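PDB 5E7P: cell division control protein Cdc48 from Mycobacterium smegmatis, which probably binds and hydrolyses ATP as a member of the AAA ATPase family, and carries bound ADP in this crystal. Local coordinates for residues S367-P370 with E371-D374; G552-M556 with D557-G561; V560-S563 with E564-V567; L584-I587 with D588-A591. All coordinates share one frame; numbering follows the deposited sequence.

Contact 1 (S367-P370 with E371-D374); sequences SAVP and ENVD
Val369 meets both Glu371 and Asn372, and its side chain is the hub of this tight turn. CG1 stands anti to the backbone N (chi1 -178°), which sends it toward Glu371, whose CD lies 3.4 Å from Val369 CG1. The glutamate gets there by folding back: CG sits between its own backbone N and carbonyl carbon, and the chain bends again at chi2 (-102°), laying the carboxylate across the valine, with Glu371 OE1 3.6 Å from Pro370 CD. On the other branch of the turn, the amide of Asn372 brings ND2 within 3.4 Å of Val369 CB. Val369 O takes two bonds from opposite faces of its carbonyl plane, one from Ser367 OG (3.0 Å) and one from Asn372 N (3.0 Å). Val373 N bonds to Pro370 O in the same i-to-i+3 manner, and Val373 CG2 rests 3.4 Å from Ser367 OG. A water accepts from Val369 N and, weakly, from Asn372 ND2. Outside the turn, Glu371 packs on Trp559. These consecutive 3-10 turns follow strand 361-366 of the first P-loop module, where Ser367, about 6 Å from the side chain of Lys276, probably occupies the sensor 1 position of the AAA fold.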
ATOM      1  N   SER A 367      11.168   4.984   3.382  1.00 28.64           N
ATOM      2  CA  SER A 367      10.418   5.217   2.157  1.00 29.43           C
ATOM      3  C   SER A 367       9.603   3.971   1.865  1.00 28.91           C
ATOM      4  O   SER A 367      10.141   2.873   1.878  1.00 30.69           O
ATOM      5  CB  SER A 367      11.363   5.492   0.987  1.00 29.78           C
ATOM      6  OG  SER A 367      10.640   5.581  -0.229  1.00 29.52           O
ATOM      7  N   ALA A 368       8.309   4.134   1.606  1.00 27.09           N
ATOM      8  CA  ALA A 368       7.449   2.992   1.321  1.00 24.34           C
ATOM      9  C   ALA A 368       7.993   2.182   0.152  1.00 26.91           C
ATOM     10  O   ALA A 368       8.231   0.983   0.279  1.00 30.22           O
ATOM     11  CB  ALA A 368       6.024   3.447   1.047  1.00 21.43           C
ATOM     12  N   VAL A 369       8.209   2.848  -0.976  1.00 27.84           N
ATOM     13  CA  VAL A 369       8.772   2.210  -2.159  1.00 29.28           C
ATOM     14  C   VAL A 369      10.181   2.743  -2.426  1.00 33.36           C
ATOM     15  O   VAL A 369      10.355   3.931  -2.705  1.00 33.78           O
ATOM     16  CB  VAL A 369       7.883   2.451  -3.392  1.00 28.96           C
ATOM     17  CG1 VAL A 369       8.449   1.740  -4.609  1.00 25.58           C
ATOM     18  CG2 VAL A 369       6.464   1.992  -3.112  1.00 30.88           C
ATOM     19  N   PRO A 370      11.190   1.859  -2.349  1.00 33.89           N
ATOM     20  CA  PRO A 370      12.611   2.227  -2.426  1.00 33.68           C
ATOM     21  C   PRO A 370      12.980   2.905  -3.741  1.00 35.22           C
ATOM     22  O   PRO A 370      13.775   3.845  -3.744  1.00 38.02           O
ATOM     23  CB  PRO A 370      13.336   0.877  -2.321  1.00 33.48           C
ATOM     24  CG  PRO A 370      12.339  -0.068  -1.768  1.00 33.80           C
ATOM     25  CD  PRO A 370      11.010   0.402  -2.267  1.00 33.64           C
ATOM     26  N   GLU A 371      12.409   2.431  -4.843  1.00 32.91           N
ATOM     27  CA  GLU A 371      12.728   2.982  -6.156  1.00 35.51           C
ATOM     28  C   GLU A 371      12.083   4.347  -6.398  1.00 37.04           C
ATOM     29  O   GLU A 371      12.251   4.939  -7.462  1.00 36.45           O
ATOM     30  CB  GLU A 371      12.357   2.006  -7.273  1.00 37.60           C
ATOM     31  CG  GLU A 371      10.892   1.633  -7.316  1.00 40.80           C
ATOM     32  CD  GLU A 371      10.619   0.256  -6.728  1.00 43.09           C
ATOM     33  OE1 GLU A 371      11.382  -0.187  -5.838  1.00 39.89           O
ATOM     34  OE2 GLU A 371       9.640  -0.386  -7.164  1.00 47.21           O
ATOM     35  N   ASN A 372      11.341   4.841  -5.410  1.00 36.43           N
ATOM     36  CA  ASN A 372      10.809   6.197  -5.466  1.00 35.43           C
ATOM     37  C   ASN A 372      11.805   7.219  -4.923  1.00 37.40           C
ATOM     38  O   ASN A 372      11.554   8.424  -4.962  1.00 41.51           O
ATOM     39  CB  ASN A 372       9.485   6.296  -4.711  1.00 34.98           C
ATOM     40  CG  ASN A 372       8.323   5.727  -5.499  1.00 38.53           C
ATOM     41  OD1 ASN A 372       8.419   5.525  -6.710  1.00 41.37           O
ATOM     42  ND2 ASN A 372       7.214   5.473  -4.815  1.00 37.88           N
ATOM     43  N   VAL A 373      12.932   6.727  -4.417  1.00 33.40           N
ATOM     44  CA  VAL A 373      13.991   7.592  -3.913  1.00 33.09           C
ATOM     45  C   VAL A 373      15.106   7.718  -4.949  1.00 35.14           C
ATOM     46  O   VAL A 373      15.401   6.757  -5.663  1.00 36.40           O
ATOM     47  CB  VAL A 373      14.573   7.052  -2.593  1.00 32.02           C
ATOM     48  CG1 VAL A 373      15.605   8.019  -2.024  1.00 36.73           C
ATOM     49  CG2 VAL A 373      13.468   6.834  -1.590  1.00 27.62           C
ATOM     50  N   ASP A 374      15.688   8.916  -5.035  1.00 34.08           N
ATOM     51  CA  ASP A 374      16.826   9.214  -5.905  1.00 32.89           C
ATOM     52  C   ASP A 374      17.830   8.068  -5.897  1.00 30.87           C
ATOM     53  O   ASP A 374      18.254   7.615  -4.833  1.00 28.82           O
ATOM     54  CB  ASP A 374      17.505  10.505  -5.427  1.00 35.71           C
ATOM     55  CG  ASP A 374      18.400  11.140  -6.485  1.00 37.50           C
ATOM     56  OD1 ASP A 374      19.089  10.416  -7.234  1.00 38.04           O
ATOM     57  OD2 ASP A 374      18.413  12.385  -6.560  1.00 37.48           O
TER
HETATM   58  O   HOH W   1       7.626   5.561  -1.395  1.00 35.78           O

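Contact 2 (G552-M556 with D557-G561); sequences GSELM and DKWVG
Glu554 and Trp559 are joined through a single carbonyl: Glu554 O accepts Trp559 N at 2.9 Å and, more weakly, Lys558 N at 3.0 Å. The bond to a residue five places on widens the last turn of the helix to a pi-type one. One residue earlier, Ser553 O receives Asp557 N at 2.8 Å and a weak bond from Met556 N. In the last turn of the helix, a water donates to Met556 O and to Asp557 O, tying two consecutive carbonyls together. The indole lies with one face on the backbone. Leu555 CA is over its five-membered ring, 3.9 Å from the centroid and 21° off the normal, a CH-pi contact, while Leu555 CD1 reaches Trp559 CZ3 at 3.6 Å. Lys558 runs out extended, its CD 3.9 Å from Glu554 CG; the charges stay apart, with Glu554 OE2 4.3 Å from Lys558 NZ. Trp559, Val560 and Gly561 match the aromatic-hydrophobic-glycine pattern of AAA pore loops, a role inferred here from sequence. Helix 552-558 follows strand 546-551: Ser553 OG is bonded to Glu586 OE2 beyond the neighbouring strand 580-585, Leu555 O to Ser563 OG on helix 563-576, and Met556 leans on helix 602-617.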
ATOM      1  N   GLY A 552       9.753  -6.060 -15.059  1.00 54.17           N
ATOM      2  CA  GLY A 552      10.904  -6.124 -15.945  1.00 56.48           C
ATOM      3  C   GLY A 552      11.115  -4.897 -16.810  1.00 58.72           C
ATOM      4  O   GLY A 552      12.241  -4.427 -16.965  1.00 58.86           O
ATOM      5  N   SER A 553      10.027  -4.369 -17.363  1.00 60.42           N
ATOM      6  CA  SER A 553      10.091  -3.191 -18.224  1.00 62.78           C
ATOM      7  C   SER A 553      10.566  -1.950 -17.474  1.00 64.60           C
ATOM      8  O   SER A 553      11.468  -1.246 -17.931  1.00 67.57           O
ATOM      9  CB  SER A 553       8.722  -2.917 -18.851  1.00 62.54           C
ATOM     10  OG  SER A 553       8.316  -3.987 -19.684  1.00 62.96           O
ATOM     11  N   GLU A 554       9.953  -1.690 -16.323  1.00 62.57           N
ATOM     12  CA  GLU A 554      10.202  -0.464 -15.569  1.00 61.41           C
ATOM     13  C   GLU A 554      11.633  -0.362 -15.055  1.00 60.46           C
ATOM     14  O   GLU A 554      12.249   0.699 -15.133  1.00 63.98           O
ATOM     15  CB  GLU A 554       9.213  -0.339 -14.409  1.00 61.38           C
ATOM     16  CG  GLU A 554       7.761  -0.458 -14.832  1.00 63.96           C
ATOM     17  CD  GLU A 554       6.804  -0.035 -13.742  1.00 66.78           C
ATOM     18  OE1 GLU A 554       7.279   0.448 -12.692  1.00 68.18           O
ATOM     19  OE2 GLU A 554       5.577  -0.181 -13.935  1.00 67.89           O
ATOM     20  N   LEU A 555      12.157  -1.463 -14.533  1.00 57.06           N
ATOM     21  CA  LEU A 555      13.526  -1.487 -14.026  1.00 56.02           C
ATOM     22  C   LEU A 555      14.533  -1.216 -15.146  1.00 56.94           C
ATOM     23  O   LEU A 555      15.557  -0.563 -14.935  1.00 55.85           O
ATOM     24  CB  LEU A 555      13.816  -2.828 -13.341  1.00 52.55           C
ATOM     25  CG  LEU A 555      15.218  -3.064 -12.774  1.00 53.82           C
ATOM     26  CD1 LEU A 555      15.139  -3.765 -11.430  1.00 53.74           C
ATOM     27  CD2 LEU A 555      16.062  -3.884 -13.739  1.00 55.40           C
ATOM     28  N   MET A 556      14.226  -1.711 -16.339  1.00 58.60           N
ATOM     29  CA  MET A 556      15.134  -1.598 -17.475  1.00 61.93           C
ATOM     30  C   MET A 556      15.010  -0.260 -18.201  1.00 65.51           C
ATOM     31  O   MET A 556      16.015   0.372 -18.527  1.00 65.31           O
ATOM     32  CB  MET A 556      14.901  -2.751 -18.457  1.00 60.22           C
ATOM     33  CG  MET A 556      15.285  -4.121 -17.913  1.00 57.87           C
ATOM     34  SD  MET A 556      17.067  -4.395 -17.844  1.00 58.00           S
ATOM     35  CE  MET A 556      17.446  -4.574 -19.587  1.00 79.33           C
ATOM     36  N   ASP A 557      13.778   0.174 -18.440  1.00 68.62           N
ATOM     37  CA  ASP A 557      13.537   1.316 -19.317  1.00 73.51           C
ATOM     38  C   ASP A 557      13.177   2.618 -18.598  1.00 74.15           C
ATOM     39  O   ASP A 557      13.596   3.698 -19.018  1.00 76.16           O
ATOM     40  CB  ASP A 557      12.449   0.971 -20.339  1.00 76.06           C
ATOM     41  CG  ASP A 557      12.755  -0.299 -21.112  1.00 76.86           C
ATOM     42  OD1 ASP A 557      13.951  -0.583 -21.346  1.00 76.12           O
ATOM     43  OD2 ASP A 557      11.797  -1.013 -21.483  1.00 77.29           O
ATOM     44  N   LYS A 558      12.399   2.517 -17.525  1.00 72.42           N
ATOM     45  CA  LYS A 558      11.852   3.706 -16.873  1.00 74.39           C
ATOM     46  C   LYS A 558      12.725   4.282 -15.754  1.00 75.46           C
ATOM     47  O   LYS A 558      12.786   5.500 -15.574  1.00 77.34           O
ATOM     48  CB  LYS A 558      10.443   3.426 -16.344  1.00 74.68           C
ATOM     49  CG  LYS A 558       9.408   3.169 -17.429  1.00 77.15           C
ATOM     50  CD  LYS A 558       8.034   2.902 -16.828  1.00 77.42           C
ATOM     51  CE  LYS A 558       6.986   2.694 -17.908  1.00 79.22           C
ATOM     52  NZ  LYS A 558       5.638   2.428 -17.330  1.00 78.33           N
ATOM     53  N   TRP A 559      13.397   3.412 -15.005  1.00 74.02           N
ATOM     54  CA  TRP A 559      14.174   3.847 -13.846  1.00 73.38           C
ATOM     55  C   TRP A 559      15.445   4.610 -14.220  1.00 72.00           C
ATOM     56  O   TRP A 559      16.221   4.172 -15.070  1.00 70.76           O
ATOM     57  CB  TRP A 559      14.535   2.656 -12.953  1.00 73.70           C
ATOM     58  CG  TRP A 559      13.360   2.005 -12.281  1.00 74.82           C
ATOM     59  CD1 TRP A 559      12.036   2.294 -12.467  1.00 74.83           C
ATOM     60  CD2 TRP A 559      13.406   0.951 -11.310  1.00 74.56           C
ATOM     61  NE1 TRP A 559      11.258   1.483 -11.675  1.00 73.40           N
ATOM     62  CE2 TRP A 559      12.074   0.651 -10.954  1.00 73.53           C
ATOM     63  CE3 TRP A 559      14.444   0.232 -10.707  1.00 74.45           C
ATOM     64  CZ2 TRP A 559      11.756  -0.338 -10.024  1.00 72.19           C
ATOM     65  CZ3 TRP A 559      14.125  -0.748  -9.783  1.00 73.33           C
ATOM     66  CH2 TRP A 559      12.791  -1.023  -9.451  1.00 72.03           C
ATOM     67  N   VAL A 560      15.647   5.753 -13.573  1.00 71.64           N
ATOM     68  CA  VAL A 560      16.891   6.498 -13.709  1.00 72.86           C
ATOM     69  C   VAL A 560      17.949   5.896 -12.793  1.00 69.84           C
ATOM     70  O   VAL A 560      17.806   5.914 -11.571  1.00 68.91           O
ATOM     71  CB  VAL A 560      16.708   7.985 -13.354  1.00 74.87           C
ATOM     72  CG1 VAL A 560      18.046   8.710 -13.404  1.00 76.06           C
ATOM     73  CG2 VAL A 560      15.701   8.637 -14.292  1.00 76.40           C
ATOM     74  N   GLY A 561      19.008   5.358 -13.389  1.00 67.39           N
ATOM     75  CA  GLY A 561      20.063   4.708 -12.635  1.00 63.59           C
ATOM     76  C   GLY A 561      20.463   3.396 -13.279  1.00 60.66           C
ATOM     77  O   GLY A 561      19.784   2.910 -14.186  1.00 60.30           O
TER
HETATM   78  O   HOH W   2      16.479   3.474 -19.393  1.00 47.54           O

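Contact 3 (V560-S563 with E564-V567); sequences VGSS and EKAV
Two peptide planes, those carrying the carbonyls of Ser562 and Ser563, each receive an N-H of the next helical turn tilted out of the carbonyl plane. Ala566 N bonds to Ser562 O at 3.1 Å, tilted 28° from the carbonyl plane, and Val567 N bonds to Ser563 O, also at 3.1 Å, tilted 22°. The Glu564 carboxylate is turned off by a bend at chi2, and its OE2 pairs with Arg568 and with Ser609 on helix 602-617. Ser562 is the N-cap of helix 563-576, the helix that follows the presumed pore loop of the second AAA module. Its hydroxyl, anti to the backbone N (chi1 -175°), swings over the start of the helix, where Ser562 OG stands 3.6 Å from Glu564 N. A water closes the gap: it accepts from Glu564 N at 3.1 Å and is hydrogen-bonded to Ser562 OG at 3.2 Å. Alongside, the extended chain of Lys565 passes the cap, its CD 3.9 Å from Ser562 CB. Ala566 turns its methyl toward the two serine carbonyls and also touches Trp559, while Val567 sets CG2 3.5 Å from Ser563 O and packs against Val606, Ser609 and Glu613.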
ATOM      1  N   VAL A 560      15.647   5.753 -13.573  1.00 71.64           N
ATOM      2  CA  VAL A 560      16.891   6.498 -13.709  1.00 72.86           C
ATOM      3  C   VAL A 560      17.949   5.896 -12.793  1.00 69.84           C
ATOM      4  O   VAL A 560      17.806   5.914 -11.571  1.00 68.91           O
ATOM      5  CB  VAL A 560      16.708   7.985 -13.354  1.00 74.87           C
ATOM      6  CG1 VAL A 560      18.046   8.710 -13.404  1.00 76.06           C
ATOM      7  CG2 VAL A 560      15.701   8.637 -14.292  1.00 76.40           C
ATOM      8  N   GLY A 561      19.008   5.358 -13.389  1.00 67.39           N
ATOM      9  CA  GLY A 561      20.063   4.708 -12.635  1.00 63.59           C
ATOM     10  C   GLY A 561      20.463   3.396 -13.279  1.00 60.66           C
ATOM     11  O   GLY A 561      19.784   2.910 -14.186  1.00 60.30           O
ATOM     12  N   SER A 562      21.568   2.820 -12.815  1.00 58.52           N
ATOM     13  CA  SER A 562      22.055   1.561 -13.363  1.00 58.33           C
ATOM     14  C   SER A 562      21.083   0.418 -13.083  1.00 57.25           C
ATOM     15  O   SER A 562      20.705   0.174 -11.935  1.00 54.55           O
ATOM     16  CB  SER A 562      23.433   1.223 -12.793  1.00 59.27           C
ATOM     17  OG  SER A 562      23.963   0.062 -13.406  1.00 59.77           O
ATOM     18  N   SER A 563      20.675  -0.273 -14.144  1.00 58.28           N
ATOM     19  CA  SER A 563      19.763  -1.403 -14.022  1.00 55.81           C
ATOM     20  C   SER A 563      20.463  -2.576 -13.346  1.00 55.20           C
ATOM     21  O   SER A 563      19.861  -3.296 -12.551  1.00 51.24           O
ATOM     22  CB  SER A 563      19.239  -1.824 -15.397  1.00 55.24           C
ATOM     23  OG  SER A 563      18.513  -0.773 -16.010  1.00 57.10           O
ATOM     24  N   GLU A 564      21.740  -2.756 -13.666  1.00 58.99           N
ATOM     25  CA  GLU A 564      22.527  -3.847 -13.109  1.00 62.64           C
ATOM     26  C   GLU A 564      22.632  -3.722 -11.591  1.00 58.82           C
ATOM     27  O   GLU A 564      22.562  -4.718 -10.870  1.00 57.91           O
ATOM     28  CB  GLU A 564      23.919  -3.879 -13.751  1.00 70.96           C
ATOM     29  CG  GLU A 564      24.753  -5.104 -13.402  1.00 76.32           C
ATOM     30  CD  GLU A 564      25.536  -4.935 -12.112  1.00 81.46           C
ATOM     31  OE1 GLU A 564      25.762  -3.776 -11.700  1.00 84.14           O
ATOM     32  OE2 GLU A 564      25.921  -5.965 -11.512  1.00 81.94           O
ATOM     33  N   LYS A 565      22.795  -2.494 -11.110  1.00 55.46           N
ATOM     34  CA  LYS A 565      22.880  -2.244  -9.674  1.00 51.36           C
ATOM     35  C   LYS A 565      21.512  -2.349  -9.007  1.00 44.40           C
ATOM     36  O   LYS A 565      21.414  -2.651  -7.819  1.00 43.83           O
ATOM     37  CB  LYS A 565      23.516  -0.881  -9.395  1.00 54.18           C
ATOM     38  CG  LYS A 565      25.001  -0.824  -9.711  1.00 57.74           C
ATOM     39  CD  LYS A 565      25.553   0.587  -9.567  1.00 61.02           C
ATOM     40  CE  LYS A 565      27.021   0.645  -9.953  1.00 63.02           C
ATOM     41  NZ  LYS A 565      27.550   2.032  -9.888  1.00 66.20           N
ATOM     42  N   ALA A 566      20.457  -2.100  -9.774  1.00 38.99           N
ATOM     43  CA  ALA A 566      19.101  -2.236  -9.260  1.00 34.98           C
ATOM     44  C   ALA A 566      18.806  -3.701  -8.951  1.00 34.12           C
ATOM     45  O   ALA A 566      18.073  -4.011  -8.014  1.00 33.41           O
ATOM     46  CB  ALA A 566      18.093  -1.686 -10.258  1.00 32.07           C
ATOM     47  N   VAL A 567      19.380  -4.593  -9.752  1.00 33.20           N
ATOM     48  CA  VAL A 567      19.217  -6.026  -9.550  1.00 34.06           C
ATOM     49  C   VAL A 567      19.883  -6.462  -8.252  1.00 34.73           C
ATOM     50  O   VAL A 567      19.248  -7.078  -7.398  1.00 33.95           O
ATOM     51  CB  VAL A 567      19.809  -6.837 -10.720  1.00 34.60           C
ATOM     52  CG1 VAL A 567      19.893  -8.314 -10.357  1.00 33.73           C
ATOM     53  CG2 VAL A 567      18.981  -6.637 -11.980  1.00 33.37           C
TER
HETATM   54  O   HOH W   3      23.341  -1.646 -16.099  1.00 35.22           O

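Contact 4 (L584-I587 with D588-A591); sequences LDEI and DALA
The Walker B motif of the second AAA module ends here: Asp585 is the last residue of strand 580-585 and Glu586 follows it, just before a short helix. Glu586 takes the N-cap position with a left-handed backbone (phi 50°, psi 52°), which turns the chain out of the sheet. Its carbonyl starts the helix: Ala589 N bonds to Glu586 O at 3.1 Å from above the carbonyl plane. Ala591 N follows with a bond to Ile587 O at 2.9 Å. The Glu586 side chain is fully extended beyond CG. Its CG passes 3.5 Å from Asp588 OD1 and 4.1 Å from Ala589 CB, and OE2 forms a salt bridge with Lys551. Asp588 bends back over the cap because its CG lies between the backbone N and the carbonyl carbon; the two carboxylate planes stand 42° apart, and Asp588 OD1 has a weak bond from Thr629. Glu586 N is held, weakly, by Asp585 OD1 at 2.8 Å. On the apolar side, Leu584 CD2 meets Leu590 CD1 at 4.0 Å, the side chains at about a right angle, and Ile587 CD1 lies 4.2 Å from Leu590 CB. The side chain of Glu586 is about 8 Å from the bound ADP. Strand 580-585 runs between strands 546-551 and 623-629, with Leu584 packed on Val550 and Val625, while Leu590 and Ala591 lean on helix 602-617.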
ATOM      1  N   LEU A 584       9.739 -11.183  -9.704  1.00 29.26           N
ATOM      2  CA  LEU A 584      10.210 -10.614 -10.960  1.00 28.66           C
ATOM      3  C   LEU A 584       9.129 -10.746 -12.029  1.00 29.81           C
ATOM      4  O   LEU A 584       9.144 -11.678 -12.834  1.00 29.55           O
ATOM      5  CB  LEU A 584      11.489 -11.319 -11.418  1.00 28.39           C
ATOM      6  CG  LEU A 584      12.653 -11.345 -10.423  1.00 28.90           C
ATOM      7  CD1 LEU A 584      13.806 -12.185 -10.960  1.00 29.58           C
ATOM      8  CD2 LEU A 584      13.126  -9.936 -10.103  1.00 27.68           C
ATOM      9  N   ASP A 585       8.179  -9.817 -12.024  1.00 31.32           N
ATOM     10  CA  ASP A 585       7.117  -9.827 -13.019  1.00 32.60           C
ATOM     11  C   ASP A 585       7.664  -9.368 -14.362  1.00 36.27           C
ATOM     12  O   ASP A 585       8.616  -8.591 -14.412  1.00 35.90           O
ATOM     13  CB  ASP A 585       5.951  -8.938 -12.589  1.00 32.48           C
ATOM     14  CG  ASP A 585       4.696  -9.195 -13.401  1.00 35.70           C
ATOM     15  OD1 ASP A 585       4.622 -10.257 -14.056  1.00 34.27           O
ATOM     16  OD2 ASP A 585       3.784  -8.343 -13.382  1.00 39.81           O
ATOM     17  N   GLU A 586       7.054  -9.854 -15.439  1.00 41.22           N
ATOM     18  CA  GLU A 586       7.531  -9.611 -16.798  1.00 48.48           C
ATOM     19  C   GLU A 586       9.021  -9.924 -16.906  1.00 46.92           C
ATOM     20  O   GLU A 586       9.818  -9.104 -17.362  1.00 48.62           O
ATOM     21  CB  GLU A 586       7.232  -8.176 -17.237  1.00 56.80           C
ATOM     22  CG  GLU A 586       7.137  -8.006 -18.745  1.00 64.66           C
ATOM     23  CD  GLU A 586       6.835  -6.577 -19.156  1.00 69.53           C
ATOM     24  OE1 GLU A 586       6.767  -6.311 -20.377  1.00 70.29           O
ATOM     25  OE2 GLU A 586       6.668  -5.721 -18.260  1.00 71.35           O
ATOM     26  N   ILE A 587       9.377 -11.126 -16.469  1.00 44.54           N
ATOM     27  CA  ILE A 587      10.763 -11.576 -16.404  1.00 44.59           C
ATOM     28  C   ILE A 587      11.406 -11.665 -17.795  1.00 46.15           C
ATOM     29  O   ILE A 587      12.630 -11.662 -17.922  1.00 48.26           O
ATOM     30  CB  ILE A 587      10.855 -12.941 -15.655  1.00 41.47           C
ATOM     31  CG1 ILE A 587      12.309 -13.376 -15.439  1.00 43.03           C
ATOM     32  CG2 ILE A 587      10.060 -14.012 -16.383  1.00 39.66           C
ATOM     33  CD1 ILE A 587      13.097 -12.461 -14.534  1.00 43.43           C
ATOM     34  N   ASP A 588      10.582 -11.723 -18.836  1.00 46.37           N
ATOM     35  CA  ASP A 588      11.094 -11.773 -20.205  1.00 49.74           C
ATOM     36  C   ASP A 588      11.748 -10.456 -20.625  1.00 52.58           C
ATOM     37  O   ASP A 588      12.695 -10.446 -21.413  1.00 54.93           O
ATOM     38  CB  ASP A 588       9.988 -12.156 -21.192  1.00 51.29           C
ATOM     39  CG  ASP A 588       8.780 -11.241 -21.102  1.00 52.18           C
ATOM     40  OD1 ASP A 588       8.243 -11.064 -19.986  1.00 50.04           O
ATOM     41  OD2 ASP A 588       8.373 -10.696 -22.150  1.00 54.45           O
ATOM     42  N   ALA A 589      11.243  -9.344 -20.099  1.00 52.62           N
ATOM     43  CA  ALA A 589      11.823  -8.039 -20.396  1.00 54.54           C
ATOM     44  C   ALA A 589      13.102  -7.835 -19.590  1.00 54.83           C
ATOM     45  O   ALA A 589      14.062  -7.232 -20.066  1.00 57.13           O
ATOM     46  CB  ALA A 589      10.825  -6.930 -20.105  1.00 54.02           C
ATOM     47  N   LEU A 590      13.106  -8.351 -18.366  1.00 53.02           N
ATOM     48  CA  LEU A 590      14.255  -8.220 -17.481  1.00 53.22           C
ATOM     49  C   LEU A 590      15.422  -9.064 -17.985  1.00 54.60           C
ATOM     50  O   LEU A 590      16.583  -8.671 -17.856  1.00 56.60           O
ATOM     51  CB  LEU A 590      13.872  -8.631 -16.058  1.00 52.23           C
ATOM     52  CG  LEU A 590      14.538  -7.898 -14.890  1.00 54.54           C
ATOM     53  CD1 LEU A 590      13.725  -8.094 -13.619  1.00 52.86           C
ATOM     54  CD2 LEU A 590      15.966  -8.369 -14.680  1.00 57.85           C
ATOM     55  N   ALA A 591      15.110 -10.222 -18.562  1.00 52.37           N
ATOM     56  CA  ALA A 591      16.142 -11.119 -19.078  1.00 51.01           C
ATOM     57  C   ALA A 591      15.742 -11.777 -20.398  1.00 50.58           C
ATOM     58  O   ALA A 591      15.409 -12.962 -20.428  1.00 50.01           O
ATOM     59  CB  ALA A 591      16.493 -12.176 -18.041  1.00 49.00           C
TER

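Contact 1 comes first along the chain, in the first AAA module; contacts 2, 3 and 4 follow in order in the second. Contact 2 runs into contact 3 without a break, sharing Val560 and Gly561, and their centres are 8 Å apart; the presumed pore loop connects helix 552-558 to helix 563-576. Contact 4 lies 11 Å from contact 2, centre to centre, where strand 580-585 neighbours strand 546-551 in the parallel sheet. The centre of contact 1 is 14 Å from those of contacts 2 and 3, and of the two it touches contact 2 alone, across the module boundary. The four thus lead from one nucleotide-binding module, through its neighbour's loop, to that neighbour's Walker B strand.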